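Local coordinates for protein sulfoquinovosidase (Escherichia coli, PDB 5AEG) that hydrolyses sulfoquinovosyl diacylglycerides and simple sulfoquinovosides such as sulfoquinovosyl glycerol, releasing the sulfosugar sulfoquinovose for use as a source of carbon and sulfur, at residues Pro247-Asp251 with Trp252-Gly256; Val267-Lys270 with Lys271-Thr274; Asp317-Ile320 with Lys321-Gln325; Val389-Lys392 with Asn393-Leu397. All coordinates share one frame; numbering follows the deposited sequence.

In the fold
Four local contacts, each within one unbroken run of chain, follow one another in series through the TIM-barrel domain, so none nests in or crosses another. Contact 1 closes a turn in the loop between helix 232-243 and strand 257-260, the chain's entry into the parallel sheet. Contact 2 lies on helix 265-277, which leads from strand 257-260 to strand 282-286, and contact 3 on helix 316-325, just before strand 329-334. These two touch, Gln-269 of contact 2 meeting Arg-319 and Trp-323 of contact 3. Contact 4 lies on the last part of helix 380-395, ahead of strand 401-404, and its Leu-397 packs on Ile-320 and Asp-317 of contact 3.

Contact 1: Pro247-Asp251 with Trp252-Gly256; sequences PELPD and WIYDG
Pro-250 lies against the indole of Trp-252, its CB over one face of the ring and 3.3 Å from NE1 of Trp-252. The tight side of this turn is mainly apolar. CG of Trp-252 falls between its backbone N and carbonyl carbon (chi1 58°), which folds the ring back beside the proline; NE1 itself is bonded to the carbonyl of Glu-449. CD of Pro-250 rests on CG1 of Ile-253, and CD1 of Leu-249 lies 4.2 Å from CG2 of Ile-253, with Leu-451 of strand 451-454 touching all three aliphatic side chains. Under them the backbone turns sharply: N of Ile-253 donates to O of Pro-250 at 3.1 Å, and a weak bond follows from N of Tyr-254 to O of Asp-251. Here one water joins O of Leu-249 to OH of Tyr-254, lying in the plane of the phenol at 2.7 Å from OH. A phenylalanine in place of Tyr-254 would probably leave this water held by the Leu-249 carbonyl but without its phenol partner.

The looser side holds partly exposed Asp-251 and Asp-255. A second water donates to both carboxylates; OD2 of Asp-251 and OD2 of Asp-255 lie 4.5 Å apart, like charges. Lys-569 bridges both carboxylates and Lys-573 binds Asp-251, which probably offsets the repulsion. This turn leads into strand 257-260, the first of the parallel strands of the TIM barrel.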
# COMPACT_ATOMS: atom_id res chain seq x y z
N PRO A 247 3.84 -5.34 13.55
CA PRO A 247 3.50 -5.37 14.98
C PRO A 247 2.04 -5.33 15.25
O PRO A 247 1.22 -4.87 14.41
CB PRO A 247 4.18 -4.09 15.52
CG PRO A 247 5.15 -3.66 14.48
CD PRO A 247 4.54 -4.13 13.17
N GLU A 248 1.67 -5.78 16.45
CA GLU A 248 0.37 -5.41 17.00
C GLU A 248 0.25 -3.90 17.15
O GLU A 248 1.20 -3.22 17.44
CB GLU A 248 0.15 -6.05 18.37
CG GLU A 248 0.02 -7.56 18.28
CD GLU A 248 -0.23 -8.25 19.62
OE1 GLU A 248 -0.17 -7.60 20.67
OE2 GLU A 248 -0.51 -9.42 19.59
N LEU A 249 -0.96 -3.38 16.84
CA LEU A 249 -1.26 -1.95 16.97
C LEU A 249 -1.32 -1.53 18.44
O LEU A 249 -1.76 -2.30 19.31
CB LEU A 249 -2.62 -1.62 16.35
CG LEU A 249 -2.77 -1.84 14.84
CD1 LEU A 249 -4.20 -1.59 14.36
CD2 LEU A 249 -1.85 -0.91 14.09
N PRO A 250 -1.00 -0.28 18.70
CA PRO A 250 -1.24 0.18 20.07
C PRO A 250 -2.66 0.09 20.43
O PRO A 250 -3.54 0.32 19.57
CB PRO A 250 -0.78 1.60 20.08
CG PRO A 250 0.18 1.72 18.91
CD PRO A 250 -0.27 0.72 17.90
N ASP A 251 -2.91 -0.17 21.71
CA ASP A 251 -4.26 -0.34 22.25
C ASP A 251 -5.17 0.85 21.99
O ASP A 251 -6.36 0.70 21.84
CB ASP A 251 -4.24 -0.66 23.76
CG ASP A 251 -5.58 -1.25 24.23
OD1 ASP A 251 -5.94 -2.34 23.72
OD2 ASP A 251 -6.32 -0.56 24.93
N TRP A 252 -4.59 2.04 21.94
CA TRP A 252 -5.37 3.26 21.83
C TRP A 252 -5.97 3.49 20.40
O TRP A 252 -6.92 4.29 20.21
CB TRP A 252 -4.56 4.47 22.34
CG TRP A 252 -3.26 4.69 21.61
CD1 TRP A 252 -2.04 4.29 22.01
CD2 TRP A 252 -3.07 5.39 20.36
NE1 TRP A 252 -1.10 4.71 21.13
CE2 TRP A 252 -1.70 5.37 20.10
CE3 TRP A 252 -3.93 6.10 19.48
CZ2 TRP A 252 -1.14 5.95 18.98
CZ3 TRP A 252 -3.39 6.70 18.36
CH2 TRP A 252 -2.00 6.65 18.12
N ILE A 253 -5.43 2.79 19.41
CA ILE A 253 -5.99 2.83 18.02
C ILE A 253 -7.45 2.44 17.95
O ILE A 253 -8.22 3.04 17.22
CB ILE A 253 -5.17 1.96 17.04
CG1 ILE A 253 -3.74 2.52 16.91
CG2 ILE A 253 -5.84 2.00 15.65
CD1 ILE A 253 -3.59 3.82 16.15
N TYR A 254 -7.85 1.54 18.84
CA TYR A 254 -9.21 1.05 18.89
C TYR A 254 -10.20 1.96 19.61
O TYR A 254 -11.42 1.66 19.64
CB TYR A 254 -9.22 -0.33 19.57
CG TYR A 254 -8.25 -1.29 18.99
CD1 TYR A 254 -8.48 -1.90 17.81
CD2 TYR A 254 -7.11 -1.63 19.67
CE1 TYR A 254 -7.55 -2.78 17.26
CE2 TYR A 254 -6.17 -2.49 19.14
CZ TYR A 254 -6.41 -3.06 17.91
OH TYR A 254 -5.49 -3.89 17.39
N ASP A 255 -9.72 3.05 20.22
CA ASP A 255 -10.53 3.82 21.14
C ASP A 255 -11.30 4.98 20.52
O ASP A 255 -12.05 5.71 21.23
CB ASP A 255 -9.70 4.28 22.32
CG ASP A 255 -9.19 3.16 23.13
OD1 ASP A 255 -9.70 2.03 23.10
OD2 ASP A 255 -8.21 3.39 23.81
N GLY A 256 -11.18 5.15 19.22
CA GLY A 256 -12.03 6.13 18.54
C GLY A 256 -11.42 6.65 17.26
O GLY A 256 -10.49 6.04 16.73
O HOH W 1 -3.29 -4.57 18.88
O HOH W 2 -6.41 2.14 25.31

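Contact 2: Val267-Lys270 with Lys271-Thr274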
# COMPACT_ATOMS: atom_id res chain seq x y z
N VAL A 267 -7.48 25.85 17.49
CA VAL A 267 -8.43 25.28 16.54
C VAL A 267 -8.60 23.76 16.85
O VAL A 267 -9.73 23.25 16.86
CB VAL A 267 -8.02 25.52 15.04
CG1 VAL A 267 -8.91 24.69 14.09
CG2 VAL A 267 -8.23 26.97 14.63
N CYS A 268 -7.50 23.10 17.17
CA CYS A 268 -7.54 21.68 17.49
C CYS A 268 -8.33 21.48 18.76
O CYS A 268 -9.20 20.64 18.84
CB CYS A 268 -6.14 21.10 17.66
SG CYS A 268 -5.16 20.89 16.13
N GLN A 269 -8.06 22.33 19.75
CA GLN A 269 -8.79 22.31 21.01
C GLN A 269 -10.28 22.44 20.89
O GLN A 269 -11.01 21.59 21.49
CB GLN A 269 -8.26 23.42 21.97
CG GLN A 269 -8.67 23.23 23.42
CD GLN A 269 -8.32 21.94 24.06
OE1 GLN A 269 -7.13 21.53 24.22
NE2 GLN A 269 -9.37 21.28 24.56
N LYS A 270 -10.73 23.42 20.09
CA LYS A 270 -12.17 23.69 19.93
C LYS A 270 -12.86 22.52 19.25
O LYS A 270 -13.97 22.15 19.58
CB LYS A 270 -12.46 24.93 19.09
CG LYS A 270 -12.32 26.25 19.89
CD LYS A 270 -13.10 27.44 19.29
CE LYS A 270 -14.60 27.51 19.69
NZ LYS A 270 -15.54 26.68 18.85
N LYS A 271 -12.19 22.00 18.24
CA LYS A 271 -12.78 20.88 17.48
C LYS A 271 -12.80 19.61 18.30
O LYS A 271 -13.83 18.93 18.29
CB LYS A 271 -12.10 20.69 16.12
CG LYS A 271 -12.37 21.80 15.17
CD LYS A 271 -11.75 21.47 13.82
CE LYS A 271 -11.73 22.62 12.84
NZ LYS A 271 -13.10 22.96 12.47
N LEU A 272 -11.75 19.32 19.06
CA LEU A 272 -11.73 18.19 19.97
C LEU A 272 -12.91 18.25 20.92
O LEU A 272 -13.60 17.23 21.20
CB LEU A 272 -10.42 18.11 20.77
CG LEU A 272 -10.35 17.09 21.92
CD1 LEU A 272 -10.42 15.67 21.32
CD2 LEU A 272 -9.11 17.27 22.79
N ASP A 273 -13.12 19.44 21.48
CA ASP A 273 -14.18 19.59 22.46
C ASP A 273 -15.55 19.46 21.89
O ASP A 273 -16.38 18.86 22.56
CB ASP A 273 -14.06 20.94 23.23
CG ASP A 273 -12.89 20.95 24.20
OD1 ASP A 273 -12.55 19.92 24.78
OD2 ASP A 273 -12.32 22.03 24.47
N THR A 274 -15.82 20.09 20.75
CA THR A 274 -17.08 19.96 20.07
C THR A 274 -17.47 18.48 19.80
O THR A 274 -18.64 18.09 20.00
CB THR A 274 -17.02 20.71 18.74
OG1 THR A 274 -16.85 22.10 19.00
CG2 THR A 274 -18.24 20.47 17.87
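From Val-267 to Thr-274 the backbone is regular alpha-helix, N of Lys-271, Leu-272, Asp-273 and Thr-274 each donating to the carbonyl four residues earlier. On one flank, NE2 of Gln-269 donates to OD2 of Asp-273 at 3.0 Å with a nearly straight N-H (166°). The carboxylate oxygen lies in the amide plane of Gln-269, whereas the amide N comes from above the carboxylate plane; the two planes are 47° apart. A bend at chi2 (56°) turns the glutamine chain along the helix to reach one turn on. The remaining ends have outside partners: OE1 of Gln-269 accepts from Trp-323 and Arg-319, while OD1 of Asp-273 pairs with Arg-276.

Next along the sequence, O of Lys-270 is gripped twice by Thr-274, by its backbone N and by OG1 at 2.9 Å, the two donors coming from opposite faces of the carbonyl plane. Elsewhere Lys-271 runs alongside Val-267, with CE 3.7 Å from CG1 of Val-267, and its NZ goes on to Asp-549. Cys-268 and Leu-272 face inward onto Ile-285, as befits the helix of the beta-alpha-beta unit between strands 257-260 and 282-286 in a TIM barrel.

Contact 3: Asp317-Ile320 with Lys321-Gln325; sequences DSRI and KQWNQ
The chi1 of Arg-319 (-160°) sets CG opposite the backbone N and so over the indole of Trp-323, whose own CG stands opposite its carbonyl carbon; bends at chi2 and chi3 then lead the arginine chain beyond CG, alongside Gln-322. The outcome is a CH-pi contact: CG of Arg-319 sits 3.6 Å from the centroid of the six-membered ring of Trp-323, 20° off its normal. It is CG that lies over the face; the guanidinium plane stands nearly upright to the ring, at 84°. Gln-322 points the same way as Arg-319, and its CD comes within 3.7 Å of CD of Arg-319.

Beneath these side chains, N of Gln-322, Trp-323 and Asn-324 bond to the carbonyls of Ser-318, Arg-319 and Ile-320 in regular helical fashion. A water ties the remaining flank, donating to O of Asp-317 at 2.6 Å and accepting from NZ of Lys-321 at 2.8 Å, so that the lysine is bridged back to the preceding turn.

Beyond the helix, NH1 of Arg-319 forms a salt bridge with Glu-266. Trp-323 packs on Cys-268 and Leu-272 of helix 265-277, while Ile-320 and Trp-323 lie on Phe-330 of strand 329-334. Side chains of helix 316-325 thus pack both on the neighbouring helix and on the barrel strand, Trp-323 touching the two.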
# COMPACT_ATOMS: atom_id res chain seq x y z
N ASP A 317 3.71 21.54 23.38
CA ASP A 317 4.48 20.62 24.25
C ASP A 317 3.70 20.33 25.52
O ASP A 317 3.55 19.15 25.88
CB ASP A 317 5.90 21.11 24.54
CG ASP A 317 5.96 22.55 25.04
OD1 ASP A 317 4.92 23.31 25.13
OD2 ASP A 317 7.11 22.89 25.32
N SER A 318 3.12 21.36 26.12
CA SER A 318 2.30 21.12 27.31
C SER A 318 0.89 20.63 26.96
O SER A 318 0.31 19.85 27.74
CB SER A 318 2.20 22.36 28.21
OG SER A 318 1.65 23.45 27.50
N ARG A 319 0.33 21.11 25.84
CA ARG A 319 -0.99 20.65 25.44
C ARG A 319 -1.04 19.14 25.17
O ARG A 319 -2.07 18.53 25.48
CB ARG A 319 -1.61 21.45 24.25
CG ARG A 319 -3.12 21.32 24.12
CD ARG A 319 -3.89 21.72 25.41
NE ARG A 319 -3.67 23.13 25.65
CZ ARG A 319 -4.36 24.10 25.06
NH1 ARG A 319 -5.36 23.84 24.23
NH2 ARG A 319 -4.00 25.37 25.24
N ILE A 320 0.04 18.57 24.58
CA ILE A 320 0.12 17.11 24.29
C ILE A 320 -0.07 16.38 25.61
O ILE A 320 -0.86 15.44 25.70
CB ILE A 320 1.43 16.70 23.60
CG1 ILE A 320 1.44 17.25 22.15
CG2 ILE A 320 1.62 15.17 23.62
CD1 ILE A 320 2.76 17.11 21.43
N LYS A 321 0.56 16.88 26.68
CA LYS A 321 0.44 16.21 28.01
C LYS A 321 -0.97 16.22 28.52
O LYS A 321 -1.50 15.20 28.93
CB LYS A 321 1.41 16.81 29.03
CG LYS A 321 2.88 16.68 28.64
CD LYS A 321 3.42 15.26 28.80
CE LYS A 321 4.84 15.05 28.24
NZ LYS A 321 4.88 14.55 26.79
N GLN A 322 -1.61 17.37 28.42
CA GLN A 322 -2.97 17.50 28.84
C GLN A 322 -3.90 16.56 28.03
O GLN A 322 -4.75 15.81 28.56
CB GLN A 322 -3.36 18.97 28.70
CG GLN A 322 -4.84 19.27 28.94
CD GLN A 322 -5.19 20.75 28.75
OE1 GLN A 322 -4.40 21.63 29.14
NE2 GLN A 322 -6.40 21.03 28.15
N TRP A 323 -3.70 16.55 26.71
CA TRP A 323 -4.54 15.66 25.88
C TRP A 323 -4.32 14.20 26.24
O TRP A 323 -5.29 13.41 26.35
CB TRP A 323 -4.27 15.94 24.34
CG TRP A 323 -4.84 17.25 23.81
CD1 TRP A 323 -5.88 17.93 24.29
CD2 TRP A 323 -4.36 17.99 22.67
NE1 TRP A 323 -6.12 19.06 23.52
CE2 TRP A 323 -5.17 19.12 22.54
CE3 TRP A 323 -3.31 17.81 21.77
CZ2 TRP A 323 -5.03 20.03 21.51
CZ3 TRP A 323 -3.13 18.77 20.76
CH2 TRP A 323 -3.98 19.85 20.65
N ASN A 324 -3.06 13.82 26.45
CA ASN A 324 -2.75 12.45 26.79
C ASN A 324 -3.48 12.07 28.10
O ASN A 324 -4.14 11.04 28.19
CB ASN A 324 -1.27 12.23 26.93
CG ASN A 324 -0.53 12.30 25.65
OD1 ASN A 324 -1.07 12.38 24.47
ND2 ASN A 324 0.73 12.24 25.81
N GLN A 325 -3.44 12.96 29.09
CA GLN A 325 -4.26 12.75 30.33
C GLN A 325 -5.70 12.49 30.12
O GLN A 325 -6.28 11.77 30.92
CB GLN A 325 -4.14 13.91 31.31
CG GLN A 325 -2.84 13.77 32.12
CD GLN A 325 -2.38 15.10 32.74
OE1 GLN A 325 -3.21 15.98 33.02
NE2 GLN A 325 -1.07 15.25 32.98
O HOH W 3 4.88 16.93 25.41

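Contact 4: Val389-Lys392 with Asn393-Leu397; sequences VIKK and NMIEL
Lys-392 reaches from its own turn of helix 380-395 to Glu-396, four residues on. Its CB lies 3.9 Å from OD1 of Asn-393, and CG is closer to the same OD1, at 3.3 Å. From there bends at chi2, chi3 and chi4 curl the chain round, with CD as the link between CG and CE: CE comes to 3.0 Å from OE1 of Glu-396, and NZ makes a 2.7 Å salt bridge with that OE1, approaching from above the carboxylate plane.

Behind it the backbone widens into a pi-type turn. O of Ile-390 accepts from N of both Met-394 and Ile-395, and N of Glu-396 reaches five residues back to O of Lys-391. ND2 of Asn-393 lies 3.9 Å from CG1 of Val-389 and donates to the carbonyl of Trp-306. A leucine in place of Asn-393 would probably leave that carbonyl without its side-chain donor. Inward, Ile-390, Met-394 and Ile-395 pack on Trp-402 of strand 401-404.

The chemistry is thus divided: an apolar face toward the barrel strand, an amide tied to a loop, and on the exposed side an ion pair that is likely to be weakened by solvent.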
# COMPACT_ATOMS: atom_id res chain seq x y z
N VAL A 389 16.40 12.82 13.98
CA VAL A 389 15.39 13.84 13.81
C VAL A 389 14.04 13.30 14.28
O VAL A 389 13.34 13.99 15.01
CB VAL A 389 15.30 14.33 12.35
CG1 VAL A 389 14.06 15.16 12.11
CG2 VAL A 389 16.52 15.18 11.97
N ILE A 390 13.67 12.09 13.84
CA ILE A 390 12.42 11.50 14.25
C ILE A 390 12.40 11.35 15.76
O ILE A 390 11.42 11.73 16.41
CB ILE A 390 12.11 10.13 13.53
CG1 ILE A 390 11.86 10.34 12.02
CG2 ILE A 390 10.82 9.51 14.07
CD1 ILE A 390 12.01 9.07 11.16
N LYS A 391 13.48 10.80 16.32
CA LYS A 391 13.50 10.52 17.77
C LYS A 391 13.42 11.77 18.63
O LYS A 391 12.67 11.81 19.57
CB LYS A 391 14.72 9.69 18.15
CG LYS A 391 14.56 8.27 17.69
CD LYS A 391 15.87 7.55 17.48
CE LYS A 391 16.73 7.52 18.71
NZ LYS A 391 17.90 6.64 18.32
N LYS A 392 14.16 12.81 18.24
CA LYS A 392 14.28 13.99 19.08
C LYS A 392 13.14 14.97 18.83
O LYS A 392 12.61 15.55 19.82
CB LYS A 392 15.66 14.64 18.89
CG LYS A 392 15.82 16.13 19.20
CD LYS A 392 16.77 16.47 20.37
CE LYS A 392 16.32 15.90 21.72
NZ LYS A 392 14.89 16.20 22.10
N ASN A 393 12.67 15.09 17.58
CA ASN A 393 11.70 16.11 17.26
C ASN A 393 10.21 15.66 17.33
O ASN A 393 9.33 16.48 17.50
CB ASN A 393 12.06 16.74 15.91
CG ASN A 393 13.40 17.52 15.94
OD1 ASN A 393 14.00 17.63 16.94
ND2 ASN A 393 13.84 17.97 14.83
N MET A 394 9.97 14.35 17.24
CA MET A 394 8.59 13.79 17.28
C MET A 394 8.40 12.91 18.49
O MET A 394 7.48 13.12 19.27
CB MET A 394 8.28 13.04 15.99
CG MET A 394 8.76 13.83 14.75
SD MET A 394 8.44 13.09 13.09
CE MET A 394 6.75 13.34 13.27
N ILE A 395 9.24 11.91 18.66
CA ILE A 395 9.01 10.97 19.78
C ILE A 395 9.21 11.66 21.12
O ILE A 395 8.36 11.55 21.99
CB ILE A 395 9.94 9.71 19.72
CG1 ILE A 395 9.59 8.88 18.45
CG2 ILE A 395 9.74 8.87 20.97
CD1 ILE A 395 10.51 7.73 18.05
N GLU A 396 10.32 12.38 21.28
CA GLU A 396 10.56 13.12 22.52
C GLU A 396 9.60 14.26 22.75
O GLU A 396 9.39 14.57 23.87
CB GLU A 396 12.04 13.55 22.64
CG GLU A 396 12.89 12.36 23.04
CD GLU A 396 14.38 12.67 23.15
OE1 GLU A 396 14.77 13.86 23.34
OE2 GLU A 396 15.16 11.70 23.02
N LEU A 397 8.97 14.83 21.71
CA LEU A 397 7.95 15.82 21.88
C LEU A 397 6.70 15.19 22.49
O LEU A 397 5.85 15.88 23.03
CB LEU A 397 7.66 16.47 20.55
CG LEU A 397 6.55 17.55 20.44
CD1 LEU A 397 6.88 18.83 21.16
CD2 LEU A 397 6.28 17.88 19.01